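Local coordinates for protein 3-oxosteroid 1-dehydrogenase (Sterolibacterium denitrificans, PDB 7P18) that probably uses bound FAD to oxidise 3-oxosteroids, introducing the delta-1 double bond into ring A and passing the hydrogens on to an electron acceptor, at residues T154-M159 with R206-A211; P382-F387 with I430-A435; K75-G80 with Q120-A125. All blocks are in the same frame, centred on the assembly; numbering follows the deposited sequence.

Interaction 1: T154-M159 with R206-A211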
loop_
_atom_site.group_PDB
_atom_site.type_symbol
_atom_site.label_atom_id
_atom_site.label_comp_id
_atom_site.label_asym_id
_atom_site.label_seq_id
_atom_site.Cartn_x
_atom_site.Cartn_y
_atom_site.Cartn_z
ATOM N N THR A 154 -10.084 4.604 -10.007
ATOM C CA THR A 154 -10.950 5.809 -10.185
ATOM C C THR A 154 -11.543 6.195 -8.825
ATOM O O THR A 154 -11.869 7.383 -8.637
ATOM C CB THR A 154 -12.034 5.591 -11.258
ATOM O OG1 THR A 154 -12.866 4.541 -10.775
ATOM C CG2 THR A 154 -11.485 5.238 -12.622
ATOM N N GLY A 155 -11.600 5.251 -7.889
ATOM C CA GLY A 155 -12.013 5.464 -6.495
ATOM C C GLY A 155 -11.113 6.424 -5.741
ATOM O O GLY A 155 -11.563 6.929 -4.725
ATOM N N THR A 156 -9.850 6.615 -6.155
ATOM C CA THR A 156 -8.895 7.531 -5.465
ATOM C C THR A 156 -9.105 8.961 -5.966
ATOM O O THR A 156 -8.380 9.874 -5.497
ATOM C CB THR A 156 -7.427 7.107 -5.617
ATOM O OG1 THR A 156 -7.023 7.167 -6.983
ATOM C CG2 THR A 156 -7.134 5.740 -5.046
ATOM N N LEU A 157 -10.050 9.157 -6.891
ATOM C CA LEU A 157 -10.307 10.463 -7.544
ATOM C C LEU A 157 -11.672 10.996 -7.106
ATOM O O LEU A 157 -12.569 10.178 -6.795
ATOM C CB LEU A 157 -10.262 10.271 -9.059
ATOM C CG LEU A 157 -9.001 9.623 -9.618
ATOM C CD1 LEU A 157 -9.185 9.278 -11.093
ATOM C CD2 LEU A 157 -7.785 10.519 -9.419
ATOM N N LEU A 158 -11.831 12.316 -7.127
ATOM C CA LEU A 158 -13.093 12.996 -6.744
ATOM C C LEU A 158 -14.114 12.844 -7.872
ATOM O O LEU A 158 -13.805 13.304 -9.004
ATOM C CB LEU A 158 -12.814 14.479 -6.501
ATOM C CG LEU A 158 -13.986 15.274 -5.934
ATOM C CD1 LEU A 158 -14.499 14.626 -4.663
ATOM C CD2 LEU A 158 -13.586 16.719 -5.700
ATOM N N MET A 159 -15.289 12.287 -7.552
ATOM C CA MET A 159 -16.352 11.931 -8.541
ATOM C C MET A 159 -15.710 11.079 -9.647
ATOM O O MET A 159 -16.116 11.232 -10.810
ATOM C CB MET A 159 -17.003 13.174 -9.178
ATOM C CG MET A 159 -17.660 14.151 -8.201
ATOM S SD MET A 159 -18.824 13.403 -7.015
ATOM C CE MET A 159 -19.259 14.825 -6.008
ATOM N N ARG A 206 -1.902 14.742 -11.045
ATOM C CA ARG A 206 -1.935 13.409 -10.400
ATOM C C ARG A 206 -1.661 13.583 -8.900
ATOM O O ARG A 206 -0.880 14.454 -8.508
ATOM C CB ARG A 206 -0.929 12.496 -11.109
ATOM C CG ARG A 206 -0.969 12.489 -12.632
ATOM C CD ARG A 206 -2.347 12.247 -13.219
ATOM N NE ARG A 206 -2.987 11.034 -12.757
ATOM C CZ ARG A 206 -4.298 10.779 -12.787
ATOM N NH1 ARG A 206 -5.166 11.659 -13.261
ATOM N NH2 ARG A 206 -4.751 9.627 -12.330
ATOM N N GLY A 207 -2.302 12.746 -8.100
ATOM C CA GLY A 207 -2.168 12.695 -6.637
ATOM C C GLY A 207 -1.729 11.331 -6.154
ATOM O O GLY A 207 -1.704 10.368 -6.959
ATOM N N LEU A 208 -1.375 11.256 -4.878
ATOM C CA LEU A 208 -1.139 9.985 -4.159
ATOM C C LEU A 208 -0.057 9.206 -4.897
ATOM O O LEU A 208 0.909 9.840 -5.328
ATOM C CB LEU A 208 -2.461 9.226 -4.070
ATOM C CG LEU A 208 -3.614 10.019 -3.467
ATOM C CD1 LEU A 208 -4.882 9.166 -3.458
ATOM C CD2 LEU A 208 -3.304 10.523 -2.065
ATOM N N GLY A 209 -0.194 7.885 -5.027
ATOM C CA GLY A 209 0.840 7.050 -5.668
ATOM C C GLY A 209 1.010 7.413 -7.116
ATOM O O GLY A 209 2.068 7.162 -7.690
ATOM N N ASN A 210 -0.020 7.965 -7.756
ATOM C CA ASN A 210 0.093 8.362 -9.183
ATOM C C ASN A 210 1.009 9.585 -9.292
ATOM O O ASN A 210 1.796 9.671 -10.261
ATOM C CB ASN A 210 -1.304 8.587 -9.775
ATOM C CG ASN A 210 -1.555 7.778 -11.034
ATOM O OD1 ASN A 210 -2.168 8.292 -11.948
ATOM N ND2 ASN A 210 -1.107 6.536 -11.092
ATOM N N ALA A 211 0.963 10.518 -8.339
ATOM C CA ALA A 211 1.924 11.654 -8.311
ATOM C C ALA A 211 3.336 11.114 -8.113
ATOM O O ALA A 211 4.264 11.537 -8.769
ATOM C CB ALA A 211 1.571 12.651 -7.244
#
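L208 reaches across to T156 with a single methyl: its CD1 lies 3.9 Å from T156 CB and 4.1 Å from T156 O. Both side chains set out toward the opposite segment, and the L208 methyl ends against the beta carbon of T156 and its carbonyl oxygen. The hydroxyl of T156 is turned back along its own chain: chi1 of 64° places OG1 between the backbone N and the carbonyl carbon, where it hydrogen-bonds to Y153 O, just before the segment. The hydroxyl is thus not what meets L208; CB and the carbonyl oxygen are.

The second touch is looser. L157 CD2 comes within 4.3 Å of R206 NH2, approaching the guanidinium obliquely, while S163 packs against both side chains. R206 itself curls back along its own segment and grips one atom, N210 OD1, side-on with two nitrogens, at 3.0 Å from NE and 2.9 Å from NH2. The NE bond uses a lone pair in the carbonyl plane; the NH2 donor is tilted 34° out of that plane. Because OD1 lies nearly in the guanidinium plane, this pair of bonds fixes the rotation of the group, and NH1 has its own partner in D203 O. N210 ND2 in turn bonds to R150 O and A47 O, tying this end of helix 208-222 to the loop at R150 and to the end of helix 44-47.

T156 touches the bound androstadienedione and L208 packs close to G50, an FAD-binding residue. The contact thus joins a short 3-10 turn at the steroid to the N-terminal part of helix 208-222, beside the active-site pocket of this flavoprotein.

Interaction 2: P382-F387 with I430-A435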
loop_
_atom_site.group_PDB
_atom_site.type_symbol
_atom_site.label_atom_id
_atom_site.label_comp_id
_atom_site.label_asym_id
_atom_site.label_seq_id
_atom_site.Cartn_x
_atom_site.Cartn_y
_atom_site.Cartn_z
ATOM N N PRO A 382 -14.103 -15.368 4.014
ATOM C CA PRO A 382 -14.308 -13.943 4.283
ATOM C C PRO A 382 -15.157 -13.683 5.524
ATOM O O PRO A 382 -15.657 -14.603 6.138
ATOM C CB PRO A 382 -15.053 -13.432 3.052
ATOM C CG PRO A 382 -15.820 -14.639 2.577
ATOM C CD PRO A 382 -14.895 -15.810 2.861
ATOM N N ALA A 383 -15.256 -12.398 5.898
ATOM C CA ALA A 383 -16.100 -11.898 6.998
ATOM C C ALA A 383 -17.094 -10.910 6.397
ATOM O O ALA A 383 -17.115 -10.773 5.176
ATOM C CB ALA A 383 -15.237 -11.274 8.084
ATOM N N TRP A 384 -17.968 -10.350 7.230
ATOM C CA TRP A 384 -19.151 -9.578 6.783
ATOM C C TRP A 384 -19.137 -8.219 7.461
ATOM O O TRP A 384 -19.058 -8.169 8.709
ATOM C CB TRP A 384 -20.448 -10.346 7.043
ATOM C CG TRP A 384 -20.513 -11.556 6.172
ATOM C CD1 TRP A 384 -20.119 -12.812 6.522
ATOM C CD2 TRP A 384 -20.849 -11.601 4.778
ATOM N NE1 TRP A 384 -20.230 -13.648 5.446
ATOM C CE2 TRP A 384 -20.685 -12.940 4.370
ATOM C CE3 TRP A 384 -21.323 -10.670 3.853
ATOM C CZ2 TRP A 384 -20.947 -13.348 3.071
ATOM C CZ3 TRP A 384 -21.560 -11.066 2.560
ATOM C CH2 TRP A 384 -21.370 -12.391 2.175
ATOM N N LEU A 385 -19.321 -7.194 6.643
ATOM C CA LEU A 385 -19.463 -5.804 7.152
ATOM C C LEU A 385 -20.939 -5.423 7.073
ATOM O O LEU A 385 -21.506 -5.596 6.000
ATOM C CB LEU A 385 -18.595 -4.889 6.303
ATOM C CG LEU A 385 -18.705 -3.417 6.679
ATOM C CD1 LEU A 385 -17.862 -3.172 7.900
ATOM C CD2 LEU A 385 -18.288 -2.551 5.521
ATOM N N ILE A 386 -21.505 -4.981 8.191
ATOM C CA ILE A 386 -22.964 -4.678 8.364
ATOM C C ILE A 386 -23.134 -3.199 8.724
ATOM O O ILE A 386 -22.390 -2.694 9.588
ATOM C CB ILE A 386 -23.558 -5.572 9.459
ATOM C CG1 ILE A 386 -23.148 -7.042 9.302
ATOM C CG2 ILE A 386 -25.074 -5.373 9.504
ATOM C CD1 ILE A 386 -23.760 -7.738 8.103
ATOM N N PHE A 387 -24.049 -2.501 8.051
ATOM C CA PHE A 387 -24.432 -1.113 8.434
ATOM C C PHE A 387 -25.880 -0.843 7.994
ATOM O O PHE A 387 -26.482 -1.709 7.290
ATOM C CB PHE A 387 -23.451 -0.110 7.832
ATOM C CG PHE A 387 -23.223 -0.184 6.351
ATOM C CD1 PHE A 387 -24.072 0.465 5.459
ATOM C CD2 PHE A 387 -22.135 -0.883 5.844
ATOM C CE1 PHE A 387 -23.840 0.434 4.094
ATOM C CE2 PHE A 387 -21.914 -0.917 4.479
ATOM C CZ PHE A 387 -22.769 -0.276 3.604
ATOM N N ILE A 430 -26.667 -13.897 3.603
ATOM C CA ILE A 430 -25.183 -13.952 3.682
ATOM C C ILE A 430 -24.700 -15.146 4.506
ATOM O O ILE A 430 -23.495 -15.295 4.668
ATOM C CB ILE A 430 -24.624 -12.592 4.179
ATOM C CG1 ILE A 430 -24.990 -12.305 5.638
ATOM C CG2 ILE A 430 -25.075 -11.481 3.244
ATOM C CD1 ILE A 430 -24.397 -11.010 6.203
ATOM N N GLY A 431 -25.600 -15.990 5.009
ATOM C CA GLY A 431 -25.233 -17.231 5.705
ATOM C C GLY A 431 -24.686 -16.974 7.082
ATOM O O GLY A 431 -23.861 -17.759 7.539
ATOM N N VAL A 432 -25.133 -15.896 7.716
ATOM C CA VAL A 432 -24.725 -15.481 9.075
ATOM C C VAL A 432 -25.867 -15.806 10.042
ATOM O O VAL A 432 -27.009 -15.588 9.700
ATOM C CB VAL A 432 -24.355 -13.978 9.066
ATOM C CG1 VAL A 432 -24.254 -13.418 10.455
ATOM C CG2 VAL A 432 -23.068 -13.733 8.277
ATOM N N ASP A 433 -25.524 -16.299 11.219
ATOM C CA ASP A 433 -26.457 -16.609 12.328
ATOM C C ASP A 433 -27.221 -15.333 12.691
ATOM O O ASP A 433 -26.576 -14.350 13.094
ATOM C CB ASP A 433 -25.709 -17.184 13.532
ATOM C CG ASP A 433 -26.647 -17.711 14.610
ATOM O OD1 ASP A 433 -27.073 -16.943 15.465
ATOM O OD2 ASP A 433 -26.922 -18.910 14.586
ATOM N N ALA A 434 -28.551 -15.348 12.553
ATOM C CA ALA A 434 -29.415 -14.168 12.781
ATOM C C ALA A 434 -29.387 -13.770 14.261
ATOM O O ALA A 434 -29.318 -12.550 14.514
ATOM C CB ALA A 434 -30.827 -14.424 12.319
ATOM N N ALA A 435 -29.446 -14.724 15.192
ATOM C CA ALA A 435 -29.473 -14.445 16.649
ATOM C C ALA A 435 -28.151 -13.787 17.064
ATOM O O ALA A 435 -28.195 -12.812 17.870
ATOM C CB ALA A 435 -29.739 -15.695 17.458
#
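W384 lays one face of its indole over I430, whose CB sits 3.6 Å from the centroid of the six-membered ring and only 4° off its normal, a CH-pi contact. From there the isoleucine spreads along the same face: I430 CG2 meets W384 CZ3 at 3.6 Å, while I430 CD1 lies 3.9 Å from W384 CD2. The backbone joins in, with I430 O 3.6 Å from W384 CZ2. With chi1 at 68°, I430 CG1 stands between its backbone N and carbonyl carbon, and the extended chi2 carries I430 CD1 on to I386 CD1, at 3.8 Å. At the five-membered end of the indole, V432 CG2 approaches W384 CD1 obliquely at 3.6 Å.

Between I430 and V432 the chain turns through G431, in a Schellman motif that closes helix 423-430; D433 then caps the start of helix 434-450. The connection between the helices thus rests on strand 383-387, whose neighbours in the antiparallel sheet are strands 347-349 and 486-502. W418 meets the W384 ring edge-to-face as well.

No hydrogen bond crosses between the segments. The contact is mainly apolar, dispersion and CH-pi, so the fit probably depends on the shape of the indole face and the branched aliphatic chains.

Interaction 3: K75-G80 with Q120-A125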
loop_
_atom_site.group_PDB
_atom_site.type_symbol
_atom_site.label_atom_id
_atom_site.label_comp_id
_atom_site.label_asym_id
_atom_site.label_seq_id
_atom_site.Cartn_x
_atom_site.Cartn_y
_atom_site.Cartn_z
ATOM N N LYS A 75 11.851 -1.029 17.368
ATOM C CA LYS A 75 12.264 -2.232 18.125
ATOM C C LYS A 75 11.019 -2.835 18.776
ATOM O O LYS A 75 10.847 -4.043 18.738
ATOM C CB LYS A 75 13.359 -1.896 19.155
ATOM C CG LYS A 75 14.722 -1.666 18.528
ATOM C CD LYS A 75 15.747 -1.233 19.564
ATOM C CE LYS A 75 16.072 -2.342 20.549
ATOM N NZ LYS A 75 16.801 -3.437 19.865
ATOM N N ALA A 76 10.147 -2.023 19.326
ATOM C CA ALA A 76 8.894 -2.497 19.941
ATOM C C ALA A 76 8.031 -3.159 18.866
ATOM O O ALA A 76 7.464 -4.223 19.143
ATOM C CB ALA A 76 8.177 -1.364 20.621
ATOM N N ALA A 77 7.955 -2.590 17.666
ATOM C CA ALA A 77 7.005 -3.072 16.640
ATOM C C ALA A 77 7.551 -4.340 15.988
ATOM O O ALA A 77 6.730 -5.213 15.626
ATOM C CB ALA A 77 6.731 -2.008 15.629
ATOM N N THR A 78 8.870 -4.487 15.855
ATOM C CA THR A 78 9.477 -5.582 15.047
ATOM C C THR A 78 9.876 -6.798 15.881
ATOM O O THR A 78 10.210 -7.842 15.248
ATOM C CB THR A 78 10.667 -5.094 14.205
ATOM O OG1 THR A 78 11.719 -4.563 15.031
ATOM C CG2 THR A 78 10.251 -4.072 13.176
ATOM N N GLN A 79 9.936 -6.654 17.193
ATOM C CA GLN A 79 10.015 -7.774 18.175
ATOM C C GLN A 79 11.201 -8.695 17.835
ATOM O O GLN A 79 11.038 -9.915 17.910
ATOM C CB GLN A 79 8.666 -8.504 18.192
ATOM C CG GLN A 79 7.545 -7.617 18.734
ATOM C CD GLN A 79 6.545 -8.406 19.532
ATOM O OE1 GLN A 79 6.580 -8.411 20.790
ATOM N NE2 GLN A 79 5.731 -9.141 18.760
ATOM N N GLY A 80 12.345 -8.137 17.467
ATOM C CA GLY A 80 13.594 -8.901 17.288
ATOM C C GLY A 80 13.624 -9.710 16.006
ATOM O O GLY A 80 14.588 -10.489 15.835
ATOM N N GLN A 120 -0.388 3.484 18.726
ATOM C CA GLN A 120 -0.281 4.592 19.696
ATOM C C GLN A 120 0.090 4.016 21.076
ATOM O O GLN A 120 0.622 4.776 21.906
ATOM C CB GLN A 120 -1.589 5.375 19.756
ATOM C CG GLN A 120 -1.820 6.223 18.515
ATOM C CD GLN A 120 -0.798 7.313 18.334
ATOM O OE1 GLN A 120 -0.560 8.090 19.238
ATOM N NE2 GLN A 120 -0.147 7.340 17.165
ATOM N N HIS A 121 -0.174 2.738 21.323
ATOM C CA HIS A 121 0.156 2.081 22.616
ATOM C C HIS A 121 1.652 1.748 22.721
ATOM O O HIS A 121 2.055 1.336 23.800
ATOM C CB HIS A 121 -0.676 0.836 22.784
ATOM C CG HIS A 121 -0.478 -0.146 21.673
ATOM N ND1 HIS A 121 -1.208 -0.067 20.470
ATOM C CD2 HIS A 121 0.384 -1.178 21.523
ATOM C CE1 HIS A 121 -0.830 -1.062 19.680
ATOM N NE2 HIS A 121 0.157 -1.733 20.281
ATOM N N LEU A 122 2.431 1.793 21.644
ATOM C CA LEU A 122 3.873 1.427 21.707
ATOM C C LEU A 122 4.699 2.632 22.122
ATOM O O LEU A 122 4.383 3.772 21.774
ATOM C CB LEU A 122 4.333 0.870 20.361
ATOM C CG LEU A 122 3.805 -0.524 20.022
ATOM C CD1 LEU A 122 4.462 -1.020 18.747
ATOM C CD2 LEU A 122 4.000 -1.534 21.173
ATOM N N PRO A 123 5.825 2.433 22.824
ATOM C CA PRO A 123 6.678 3.560 23.181
ATOM C C PRO A 123 7.279 4.165 21.921
ATOM O O PRO A 123 7.529 3.418 20.980
ATOM C CB PRO A 123 7.754 2.946 24.079
ATOM C CG PRO A 123 7.814 1.513 23.598
ATOM C CD PRO A 123 6.380 1.146 23.253
ATOM N N GLY A 124 7.451 5.496 21.904
ATOM C CA GLY A 124 8.096 6.179 20.775
ATOM C C GLY A 124 7.158 6.510 19.612
ATOM O O GLY A 124 7.654 7.013 18.580
ATOM N N ALA A 125 5.875 6.261 19.767
ATOM C CA ALA A 125 4.810 6.587 18.794
ATOM C C ALA A 125 4.653 8.098 18.716
ATOM O O ALA A 125 4.883 8.753 19.719
ATOM C CB ALA A 125 3.513 5.969 19.194
#
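With chi1 at -72° and chi2 near 180°, L122 stretches away from its backbone and brings CD1 up against the last turns of helix 67-78. That methyl rests on the helix backbone as much as on side chains: L122 CD1 lies 3.9 Å from A77 CA and 4.0 Å from A77 N. The beta carbons stand close by, A77 CB at 4.0 Å and A76 CB at 4.2 Å from L122 CD1. Two alanines in succession give the helix a low surface here, which lets one leucine methyl settle so near the main chain.

P123 adds the next touch: its ring carbon CD lies 4.1 Å from A76 CB, with CG about as near. L122 and P123 open a type II beta turn that runs through G124 to A125, in the loop between strands 109-111 and 131-138. L122 also packs on Y73, and P123 on T72, both earlier in helix 67-78. The turn is tied to its own loop as well, by the bond from R130 NH1 to G124 O.

No hydrogen bond passes between the two segments, and no atoms come closer than 3.9 Å. This is a shallow surface patch without directional bonds, joining the loop to the end of the helix through van der Waals contact alone.

How the interactions relate
Along the chain the contacts follow in series: interaction 3 closes first, then interaction 1, then interaction 2. Their centres lie 32 to 34 Å apart and none touches another; even the closest pair, interactions 1 and 2, leaves about 15 Å between nearest atoms. Interactions 1 and 3 lie on opposite sides of the chain's centre. Strands 131-138 and 205-206, paired in one antiparallel sheet, connect the end of the interaction 3 loop with segment 206-211 of interaction 1. Interaction 2 belongs to a different antiparallel sheet, with strand 383-387. Interaction 1 is the one beside the steroid and FAD, whereas interactions 2 and 3 pack outlying parts of the same flavoprotein chain.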